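Local coordinates for protein Nrps/pks (Streptomyces albus, PDB 4OPE) that probably extends the growing acyl chain by decarboxylative Claisen condensation, as the ketosynthase domain of an AT-less polyketide synthase assembly line that makes oxazolomycin, at residues A[97-111]-A[239-251]. Numbering follows the deposited sequence.
Sequences IFLQTVWHLLEDAGT and PAEGSGAVLLKRR
Helix-on-sheet packing in the N-terminal half of a thiolase-type ketosynthase fold is exemplified by helix 93-108 lying on strand 242-250, where S243, A245 and L247, alternate residues of the strand, meet T101, L105 and A109. The axes of helix segment 97-108 and strand 242-250 come within 8.0 Å and cross at -36°. The one direct hydrogen bond joins two hydroxyls, T101 OG1 and S243 OG, 2.8 Å apart, with CG2 of I97 packed against the same serine. With chi1 at -64°, T101 keeps OG1 beside its backbone N, facing the serine, and its methyl CG2 reaches A245 CB, 3.9 Å away. The F98 ring presents its edge to S243 OG and G244 O. Further along, L105 lies over the strand backbone between A245 and L247, with CD2 3.8 Å from A245 CB and CD1 equally close to L247 CB. A245 thus puts just a methyl under the helix. L247 CD2 then fills the end of the interface, 3.8 Å from A109 CB, where a Schellman motif at G110 closes the helix. Beyond it a water links A109 O to K249 NZ. Strand 242-250 runs between strands 197-204 and 9-17; helix 178-192 packs against L248 on its other face, while helix 152-163 flanks F98 and L106.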
loop_
_atom_site.group_PDB
_atom_site.type_symbol
_atom_site.label_atom_id
_atom_site.label_comp_id
_atom_site.label_asym_id
_atom_site.label_seq_id
_atom_site.Cartn_x
_atom_site.Cartn_y
_atom_site.Cartn_z
ATOM N N ILE A 97 -13.028 12.598 -1.974
ATOM C CA ILE A 97 -12.458 13.667 -1.191
ATOM C C ILE A 97 -10.982 13.813 -1.471
ATOM O O ILE A 97 -10.455 14.929 -1.558
ATOM C CB ILE A 97 -12.727 13.417 0.283
ATOM C CG1 ILE A 97 -14.216 13.679 0.517
ATOM C CG2 ILE A 97 -11.846 14.307 1.148
ATOM C CD1 ILE A 97 -14.659 13.472 1.941
ATOM N N PHE A 98 -10.302 12.695 -1.613
ATOM C CA PHE A 98 -8.905 12.763 -1.922
ATOM C C PHE A 98 -8.622 13.448 -3.284
ATOM O O PHE A 98 -7.602 14.105 -3.459
ATOM C CB PHE A 98 -8.298 11.376 -1.872
ATOM C CG PHE A 98 -6.824 11.378 -1.841
ATOM C CD1 PHE A 98 -6.143 11.971 -0.800
ATOM C CD2 PHE A 98 -6.114 10.812 -2.833
ATOM C CE1 PHE A 98 -4.755 11.996 -0.760
ATOM C CE2 PHE A 98 -4.717 10.832 -2.799
ATOM C CZ PHE A 98 -4.044 11.432 -1.761
ATOM N N LEU A 99 -9.536 13.316 -4.225
ATOM C CA LEU A 99 -9.378 14.006 -5.480
ATOM C C LEU A 99 -9.405 15.512 -5.279
ATOM O O LEU A 99 -8.544 16.251 -5.791
ATOM C CB LEU A 99 -10.483 13.632 -6.428
ATOM C CG LEU A 99 -10.241 12.461 -7.336
ATOM C CD1 LEU A 99 -11.585 12.124 -7.936
ATOM C CD2 LEU A 99 -9.238 12.783 -8.432
ATOM N N GLN A 100 -10.370 15.985 -4.508
ATOM C CA GLN A 100 -10.406 17.409 -4.215
ATOM C C GLN A 100 -9.168 17.851 -3.421
ATOM O O GLN A 100 -8.609 18.910 -3.697
ATOM C CB GLN A 100 -11.712 17.795 -3.545
ATOM C CG GLN A 100 -12.934 17.421 -4.419
ATOM C CD GLN A 100 -14.277 17.738 -3.741
ATOM O OE1 GLN A 100 -14.355 17.751 -2.549
ATOM N NE2 GLN A 100 -15.328 17.940 -4.512
ATOM N N THR A 101 -8.714 17.024 -2.483
ATOM C CA THR A 101 -7.520 17.325 -1.721
ATOM C C THR A 101 -6.327 17.483 -2.629
ATOM O O THR A 101 -5.578 18.445 -2.532
ATOM C CB THR A 101 -7.264 16.207 -0.714
ATOM O OG1 THR A 101 -8.352 16.186 0.222
ATOM C CG2 THR A 101 -5.939 16.382 0.004
ATOM N N VAL A 102 -6.155 16.590 -3.577
ATOM C CA VAL A 102 -4.998 16.730 -4.466
ATOM C C VAL A 102 -5.081 17.994 -5.288
ATOM O O VAL A 102 -4.081 18.699 -5.466
ATOM C CB VAL A 102 -4.777 15.505 -5.342
ATOM C CG1 VAL A 102 -3.613 15.735 -6.285
ATOM C CG2 VAL A 102 -4.474 14.323 -4.434
ATOM N N TRP A 103 -6.277 18.304 -5.760
ATOM C CA TRP A 103 -6.481 19.565 -6.473
ATOM C C TRP A 103 -6.021 20.727 -5.591
ATOM O O TRP A 103 -5.262 21.601 -6.050
ATOM C CB TRP A 103 -7.944 19.793 -6.870
ATOM C CG TRP A 103 -8.057 20.995 -7.742
ATOM C CD1 TRP A 103 -8.289 22.286 -7.360
ATOM C CD2 TRP A 103 -7.890 21.020 -9.167
ATOM N NE1 TRP A 103 -8.290 23.126 -8.466
ATOM C CE2 TRP A 103 -8.031 22.379 -9.584
ATOM C CE3 TRP A 103 -7.635 20.037 -10.127
ATOM C CZ2 TRP A 103 -7.904 22.766 -10.915
ATOM C CZ3 TRP A 103 -7.524 20.422 -11.465
ATOM C CH2 TRP A 103 -7.662 21.770 -11.844
ATOM N N HIS A 104 -6.472 20.758 -4.331
ATOM C CA HIS A 104 -6.107 21.861 -3.483
ATOM C C HIS A 104 -4.629 21.849 -3.131
ATOM O O HIS A 104 -4.035 22.910 -2.966
ATOM C CB HIS A 104 -6.953 21.896 -2.252
ATOM C CG HIS A 104 -8.371 22.273 -2.519
ATOM N ND1 HIS A 104 -9.432 21.679 -1.876
ATOM C CD2 HIS A 104 -8.902 23.193 -3.352
ATOM C CE1 HIS A 104 -10.561 22.217 -2.296
ATOM N NE2 HIS A 104 -10.264 23.151 -3.183
ATOM N N LEU A 105 -4.024 20.676 -3.061
ATOM C CA LEU A 105 -2.591 20.598 -2.843
ATOM C C LEU A 105 -1.820 21.337 -3.953
ATOM O O LEU A 105 -0.851 22.106 -3.679
ATOM C CB LEU A 105 -2.143 19.121 -2.799
ATOM C CG LEU A 105 -0.659 18.764 -2.899
ATOM C CD1 LEU A 105 -0.010 19.399 -1.691
ATOM C CD2 LEU A 105 -0.393 17.266 -2.866
ATOM N N LEU A 106 -2.205 21.102 -5.211
ATOM C CA LEU A 106 -1.465 21.713 -6.306
ATOM C C LEU A 106 -1.603 23.224 -6.237
ATOM O O LEU A 106 -0.631 23.966 -6.410
ATOM C CB LEU A 106 -1.935 21.171 -7.612
ATOM C CG LEU A 106 -1.144 19.996 -8.179
ATOM C CD1 LEU A 106 -0.513 19.047 -7.179
ATOM C CD2 LEU A 106 -2.025 19.262 -9.155
ATOM N N GLU A 107 -2.793 23.688 -5.884
ATOM C CA GLU A 107 -2.982 25.117 -5.688
ATOM C C GLU A 107 -2.126 25.647 -4.549
ATOM O O GLU A 107 -1.504 26.693 -4.672
ATOM C CB GLU A 107 -4.452 25.457 -5.485
ATOM C CG GLU A 107 -5.283 25.045 -6.690
ATOM C CD GLU A 107 -6.709 25.565 -6.658
ATOM O OE1 GLU A 107 -7.274 25.675 -5.500
ATOM O OE2 GLU A 107 -7.238 25.846 -7.792
ATOM N N ASP A 108 -2.013 24.908 -3.465
ATOM C CA ASP A 108 -1.193 25.404 -2.361
ATOM C C ASP A 108 0.289 25.425 -2.730
ATOM O O ASP A 108 0.992 26.325 -2.368
ATOM C CB ASP A 108 -1.425 24.626 -1.078
ATOM C CG ASP A 108 -0.607 25.178 0.087
ATOM O OD1 ASP A 108 -0.945 26.265 0.663
ATOM O OD2 ASP A 108 0.389 24.502 0.430
ATOM N N ALA A 109 0.749 24.452 -3.483
ATOM C CA ALA A 109 2.089 24.483 -3.995
ATOM C C ALA A 109 2.338 25.520 -5.092
ATOM O O ALA A 109 3.472 25.585 -5.553
ATOM C CB ALA A 109 2.449 23.106 -4.544
ATOM N N GLY A 110 1.322 26.271 -5.558
ATOM C CA GLY A 110 1.501 27.151 -6.717
ATOM C C GLY A 110 1.824 26.493 -8.082
ATOM O O GLY A 110 2.609 26.987 -8.881
ATOM N N THR A 111 1.133 25.416 -8.379
ATOM C CA THR A 111 1.406 24.681 -9.568
ATOM C C THR A 111 0.108 24.135 -10.147
ATOM O O THR A 111 -0.959 24.556 -9.730
ATOM C CB THR A 111 2.421 23.552 -9.290
ATOM O OG1 THR A 111 2.958 23.093 -10.532
ATOM C CG2 THR A 111 1.773 22.397 -8.588
ATOM N N PRO A 239 -12.335 7.966 17.141
ATOM C CA PRO A 239 -12.062 8.075 15.717
ATOM C C PRO A 239 -12.270 9.485 15.180
ATOM O O PRO A 239 -13.121 10.245 15.650
ATOM C CB PRO A 239 -13.087 7.115 15.077
ATOM C CG PRO A 239 -13.537 6.232 16.172
ATOM C CD PRO A 239 -13.524 7.143 17.372
ATOM N N ALA A 240 -11.497 9.824 14.185
ATOM C CA ALA A 240 -11.715 11.056 13.488
ATOM C C ALA A 240 -11.502 10.901 11.994
ATOM O O ALA A 240 -10.783 9.992 11.553
ATOM C CB ALA A 240 -10.787 12.104 14.023
ATOM N N GLU A 241 -12.137 11.798 11.239
ATOM C CA GLU A 241 -12.084 11.772 9.802
ATOM C C GLU A 241 -11.056 12.798 9.261
ATOM O O GLU A 241 -10.706 13.771 9.913
ATOM C CB GLU A 241 -13.445 12.096 9.266
ATOM C CG GLU A 241 -14.487 11.030 9.525
ATOM C CD GLU A 241 -15.848 11.387 8.924
ATOM O OE1 GLU A 241 -16.542 10.507 8.380
ATOM O OE2 GLU A 241 -16.236 12.558 8.976
ATOM N N GLY A 242 -10.526 12.539 8.089
ATOM C CA GLY A 242 -9.607 13.482 7.504
ATOM C C GLY A 242 -9.072 13.085 6.146
ATOM O O GLY A 242 -9.090 11.925 5.759
ATOM N N SER A 243 -8.567 14.076 5.450
ATOM C CA SER A 243 -7.925 13.898 4.167
ATOM C C SER A 243 -6.757 14.873 4.139
ATOM O O SER A 243 -6.919 16.055 4.534
ATOM C CB SER A 243 -8.891 14.303 3.066
ATOM O OG SER A 243 -8.460 13.834 1.816
ATOM N N GLY A 244 -5.586 14.400 3.688
ATOM C CA GLY A 244 -4.473 15.265 3.599
ATOM C C GLY A 244 -3.435 14.803 2.640
ATOM O O GLY A 244 -3.295 13.624 2.387
ATOM N N ALA A 245 -2.679 15.763 2.106
ATOM C CA ALA A 245 -1.607 15.433 1.198
ATOM C C ALA A 245 -0.553 16.524 1.199
ATOM O O ALA A 245 -0.856 17.696 1.420
ATOM C CB ALA A 245 -2.178 15.255 -0.194
ATOM N N VAL A 246 0.680 16.113 0.944
ATOM C CA VAL A 246 1.764 17.020 0.767
ATOM C C VAL A 246 2.373 16.750 -0.597
ATOM O O VAL A 246 2.211 15.659 -1.190
ATOM C CB VAL A 246 2.851 16.807 1.838
ATOM C CG1 VAL A 246 2.337 17.158 3.217
ATOM C CG2 VAL A 246 3.367 15.383 1.848
ATOM N N LEU A 247 3.127 17.724 -1.093
ATOM C CA LEU A 247 3.760 17.585 -2.427
ATOM C C LEU A 247 5.245 17.664 -2.249
ATOM O O LEU A 247 5.743 18.591 -1.613
ATOM C CB LEU A 247 3.271 18.668 -3.404
ATOM C CG LEU A 247 3.750 18.468 -4.864
ATOM C CD1 LEU A 247 3.117 17.268 -5.495
ATOM C CD2 LEU A 247 3.400 19.651 -5.712
ATOM N N LEU A 248 5.933 16.684 -2.814
ATOM C CA LEU A 248 7.356 16.474 -2.571
ATOM C C LEU A 248 8.219 16.664 -3.823
ATOM O O LEU A 248 7.767 16.438 -4.949
ATOM C CB LEU A 248 7.554 15.073 -2.024
ATOM C CG LEU A 248 6.748 14.745 -0.762
ATOM C CD1 LEU A 248 6.612 13.240 -0.584
ATOM C CD2 LEU A 248 7.416 15.354 0.455
ATOM N N LYS A 249 9.460 17.073 -3.603
ATOM C CA LYS A 249 10.362 17.551 -4.665
ATOM C C LYS A 249 11.798 17.471 -4.148
ATOM O O LYS A 249 12.012 17.615 -2.950
ATOM C CB LYS A 249 10.082 19.029 -4.919
ATOM C CG LYS A 249 9.891 19.484 -6.348
ATOM C CD LYS A 249 8.898 20.624 -6.381
ATOM C CE LYS A 249 8.464 20.998 -7.799
ATOM N NZ LYS A 249 7.040 21.486 -7.807
ATOM N N ARG A 250 12.772 17.284 -5.031
ATOM C CA ARG A 250 14.172 17.535 -4.682
ATOM C C ARG A 250 14.403 19.003 -4.402
ATOM O O ARG A 250 13.850 19.852 -5.117
ATOM C CB ARG A 250 15.094 17.125 -5.806
ATOM C CG ARG A 250 15.273 15.638 -5.891
ATOM C CD ARG A 250 16.299 15.315 -6.928
ATOM N NE ARG A 250 16.342 13.905 -7.293
ATOM C CZ ARG A 250 16.972 12.966 -6.590
ATOM N NH1 ARG A 250 17.583 13.260 -5.432
ATOM N NH2 ARG A 250 16.973 11.715 -7.047
ATOM N N ARG A 251 15.215 19.318 -3.381
ATOM C CA ARG A 251 15.497 20.728 -3.070
ATOM C C ARG A 251 15.926 21.518 -4.308
ATOM O O ARG A 251 15.408 22.610 -4.560
ATOM C CB ARG A 251 16.578 20.903 -2.007
ATOM C CG ARG A 251 16.460 22.272 -1.331
ATOM C CD ARG A 251 17.763 22.889 -0.844
ATOM N NE ARG A 251 18.112 22.590 0.554
ATOM C CZ ARG A 251 17.553 23.138 1.647
ATOM N NH1 ARG A 251 18.015 22.768 2.843
ATOM N NH2 ARG A 251 16.533 24.026 1.578
HETATM O O HOH W 1 5.313 23.664 -6.565
#